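Local atomic coordinates of 3-hydroxyadipyl-CoA dehydrogenase (Escherichia coli, PDB entry 3MOG), a protein that catalyses the NAD-dependent oxidation of 3-hydroxyadipyl-CoA to 3-oxoadipyl-CoA in the phenylacetate degradation pathway, and works as a homotrimer. Residues A205-V210 with L260-Q265. Residues are numbered along the deposited sequence; the frame is centred on the assembly and turned at random.
Sequences ALEEQV and LPSLVQ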
ATOM      1  N   ALA C 205     -14.179 -12.218  -8.215  1.00 44.12           N
ATOM      2  CA  ALA C 205     -15.367 -13.066  -8.266  1.00 50.08           C
ATOM      3  C   ALA C 205     -14.937 -14.538  -8.273  1.00 47.46           C
ATOM      4  O   ALA C 205     -15.430 -15.332  -7.481  1.00 45.59           O
ATOM      5  CB  ALA C 205     -16.220 -12.722  -9.502  1.00 44.04           C
ATOM      6  N   LEU C 206     -13.969 -14.856  -9.130  1.00 48.35           N
ATOM      7  CA  LEU C 206     -13.369 -16.190  -9.214  1.00 54.31           C
ATOM      8  C   LEU C 206     -12.750 -16.689  -7.905  1.00 59.77           C
ATOM      9  O   LEU C 206     -12.958 -17.844  -7.540  1.00 62.53           O
ATOM     10  CB  LEU C 206     -12.324 -16.224 -10.323  1.00 53.36           C
ATOM     11  CG  LEU C 206     -11.979 -17.549 -10.984  1.00 58.27           C
ATOM     12  CD1 LEU C 206     -13.197 -18.474 -11.087  1.00 58.10           C
ATOM     13  CD2 LEU C 206     -11.427 -17.239 -12.353  1.00 56.01           C
ATOM     14  N   GLU C 207     -12.031 -15.815  -7.193  1.00 56.18           N
ATOM     15  CA  GLU C 207     -11.369 -16.188  -5.934  1.00 52.22           C
ATOM     16  C   GLU C 207     -12.390 -16.467  -4.847  1.00 50.66           C
ATOM     17  O   GLU C 207     -12.123 -17.238  -3.929  1.00 57.70           O
ATOM     18  CB  GLU C 207     -10.391 -15.088  -5.473  1.00 55.22           C
ATOM     19  CG  GLU C 207      -9.412 -15.496  -4.355  1.00 61.70           C
ATOM     20  CD  GLU C 207      -8.281 -14.489  -4.119  1.00 60.90           C
ATOM     21  OE1 GLU C 207      -8.321 -13.382  -4.691  1.00 66.29           O
ATOM     22  OE2 GLU C 207      -7.338 -14.807  -3.363  1.00 58.66           O
ATOM     23  N   GLU C 208     -13.557 -15.838  -4.937  1.00 44.90           N
ATOM     24  CA  GLU C 208     -14.600 -16.076  -3.941  1.00 43.54           C
ATOM     25  C   GLU C 208     -15.679 -17.101  -4.355  1.00 41.46           C
ATOM     26  O   GLU C 208     -16.641 -17.298  -3.619  1.00 40.39           O
ATOM     27  CB  GLU C 208     -15.216 -14.760  -3.474  1.00 47.51           C
ATOM     28  CG  GLU C 208     -14.377 -14.054  -2.410  1.00 57.54           C
ATOM     29  CD  GLU C 208     -14.938 -12.700  -1.993  1.00 53.79           C
ATOM     30  OE1 GLU C 208     -16.075 -12.648  -1.495  1.00 54.58           O
ATOM     31  OE2 GLU C 208     -14.229 -11.685  -2.148  1.00 62.74           O
ATOM     32  N   GLN C 209     -15.478 -17.759  -5.501  1.00 45.19           N
ATOM     33  CA  GLN C 209     -16.376 -18.813  -6.050  1.00 51.87           C
ATOM     34  C   GLN C 209     -17.834 -18.339  -6.184  1.00 56.73           C
ATOM     35  O   GLN C 209     -18.791 -19.063  -5.863  1.00 61.29           O
ATOM     36  CB  GLN C 209     -16.268 -20.132  -5.253  1.00 49.67           C
ATOM     37  CG  GLN C 209     -14.883 -20.820  -5.330  1.00 52.80           C
ATOM     38  CD  GLN C 209     -14.718 -21.954  -4.318  1.00 62.36           C
ATOM     39  OE1 GLN C 209     -13.745 -21.990  -3.566  1.00 66.95           O
ATOM     40  NE2 GLN C 209     -15.672 -22.876  -4.294  1.00 66.41           N
ATOM     41  N   VAL C 210     -17.974 -17.098  -6.647  1.00 53.01           N
ATOM     42  CA  VAL C 210     -19.261 -16.461  -6.872  1.00 50.34           C
ATOM     43  C   VAL C 210     -19.988 -17.222  -7.956  1.00 48.84           C
ATOM     44  O   VAL C 210     -21.181 -17.462  -7.851  1.00 51.02           O
ATOM     45  CB  VAL C 210     -19.059 -14.993  -7.322  1.00 51.21           C
ATOM     46  CG1 VAL C 210     -20.366 -14.340  -7.718  1.00 45.24           C
ATOM     47  CG2 VAL C 210     -18.411 -14.214  -6.210  1.00 47.97           C
ATOM     48  N   LEU C 260      -4.560  -3.739  -7.648  1.00 40.63           N
ATOM     49  CA  LEU C 260      -4.068  -4.968  -7.023  1.00 50.76           C
ATOM     50  C   LEU C 260      -4.057  -6.182  -7.966  1.00 50.79           C
ATOM     51  O   LEU C 260      -5.041  -6.443  -8.668  1.00 54.16           O
ATOM     52  CB  LEU C 260      -4.912  -5.292  -5.783  1.00 42.67           C
ATOM     53  CG  LEU C 260      -4.344  -6.244  -4.727  1.00 50.89           C
ATOM     54  CD1 LEU C 260      -3.069  -5.675  -4.116  1.00 43.72           C
ATOM     55  CD2 LEU C 260      -5.382  -6.520  -3.644  1.00 47.79           C
ATOM     56  N   PRO C 261      -2.925  -6.904  -8.020  1.00 45.09           N
ATOM     57  CA  PRO C 261      -2.921  -8.176  -8.767  1.00 49.84           C
ATOM     58  C   PRO C 261      -3.681  -9.293  -8.034  1.00 49.95           C
ATOM     59  O   PRO C 261      -4.014  -9.143  -6.860  1.00 45.27           O
ATOM     60  CB  PRO C 261      -1.421  -8.501  -8.915  1.00 42.29           C
ATOM     61  CG  PRO C 261      -0.733  -7.139  -8.747  1.00 47.80           C
ATOM     62  CD  PRO C 261      -1.562  -6.448  -7.706  1.00 48.36           C
ATOM     63  N   SER C 262      -3.958 -10.392  -8.736  1.00 52.31           N
ATOM     64  CA  SER C 262      -4.659 -11.550  -8.158  1.00 51.68           C
ATOM     65  C   SER C 262      -3.707 -12.718  -7.859  1.00 47.07           C
ATOM     66  O   SER C 262      -2.879 -13.053  -8.704  1.00 41.00           O
ATOM     67  CB  SER C 262      -5.727 -12.032  -9.141  1.00 50.54           C
ATOM     68  OG  SER C 262      -6.486 -13.096  -8.605  1.00 54.68           O
ATOM     69  N   LEU C 263      -3.847 -13.354  -6.692  1.00 43.15           N
ATOM     70  CA  LEU C 263      -3.104 -14.605  -6.424  1.00 53.43           C
ATOM     71  C   LEU C 263      -3.584 -15.743  -7.331  1.00 55.64           C
ATOM     72  O   LEU C 263      -2.841 -16.685  -7.586  1.00 58.29           O
ATOM     73  CB  LEU C 263      -3.215 -15.058  -4.963  1.00 47.04           C
ATOM     74  CG  LEU C 263      -2.640 -14.193  -3.845  1.00 53.29           C
ATOM     75  CD1 LEU C 263      -3.390 -14.554  -2.585  1.00 50.75           C
ATOM     76  CD2 LEU C 263      -1.116 -14.342  -3.651  1.00 47.37           C
ATOM     77  N   VAL C 264      -4.825 -15.645  -7.810  1.00 54.43           N
ATOM     78  CA  VAL C 264      -5.382 -16.627  -8.734  1.00 53.95           C
ATOM     79  C   VAL C 264      -4.712 -16.514 -10.094  1.00 55.23           C
ATOM     80  O   VAL C 264      -4.379 -17.533 -10.704  1.00 62.33           O
ATOM     81  CB  VAL C 264      -6.922 -16.497  -8.879  1.00 55.21           C
ATOM     82  CG1 VAL C 264      -7.482 -17.606  -9.783  1.00 51.12           C
ATOM     83  CG2 VAL C 264      -7.577 -16.549  -7.522  1.00 49.90           C
ATOM     84  N   GLN C 265      -4.482 -15.284 -10.552  1.00 51.12           N
ATOM     85  CA  GLN C 265      -3.774 -15.080 -11.814  1.00 51.79           C
ATOM     86  C   GLN C 265      -2.294 -15.414 -11.692  1.00 51.25           C
ATOM     87  O   GLN C 265      -1.748 -16.102 -12.555  1.00 57.23           O
ATOM     88  CB  GLN C 265      -3.961 -13.663 -12.373  1.00 48.01           C
ATOM     89  CG  GLN C 265      -3.568 -13.577 -13.850  1.00 54.14           C
ATOM     90  CD  GLN C 265      -3.776 -12.206 -14.470  1.00 53.82           C
ATOM     91  OE1 GLN C 265      -3.739 -11.183 -13.784  1.00 51.88           O
ATOM     92  NE2 GLN C 265      -3.957 -12.179 -15.794  1.00 45.58           N
TER
HETATM   93  O   HOH W   1      -5.593 -12.452  -4.587  1.00 43.61           O
HETATM   94  O   HOH W   2      -8.395 -11.822  -6.985  1.00 72.37           O
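E207 meets V264, L263 and S262 where the last turn of helix 196-207 passes the first turn of helix 263-270. Just ahead of it, L206 packs on P213 of helix 213-223. E207 does most of the touching. Its CG lies anti to the backbone N (chi1 -167°) and the chain stays extended beyond it, which carries the carboxylate across to the start of the second helix. On the way the methylene carbons run alongside V264, the two side chains passing one another with opposite headings. The CG2 methyl of V264 sits 3.8 Å from E207 CB and equally near its CG. The carboxylate then reaches past V264. E207 OE2 lies 4.0 Å from L263 CD1, and the two side chains meet at a slant.

The polar end is joined to the second helix through water. E207 OE1 accepts from two waters. One water lies 2.9 Å from E207 OE1 and accepts from the backbone N of L263. The other lies 2.8 Å from E207 OE1 and is hydrogen-bonded to S262 OG. S262 is the N-cap residue, and its OG takes the N-H of V264 at 3.1 Å on a bent path (136°).

Past E207 the first helix ends in a Schellman motif. Q209, with positive phi, is the C-prime residue; its N hydrogen-bonds to L206 O, and V210 N hydrogen-bonds to A205 O. V210 also makes a backbone hydrogen bond with A383. K407 of a second subunit packs on E207 and E208.

Both segments belong to the first of two 3-hydroxyacyl-CoA dehydrogenase C-terminal domains in the chain. Here a carboxylate faces a helix N-terminus, the positive end of the helix dipole, through two waters, so its negative charge would be expected to be favourably placed.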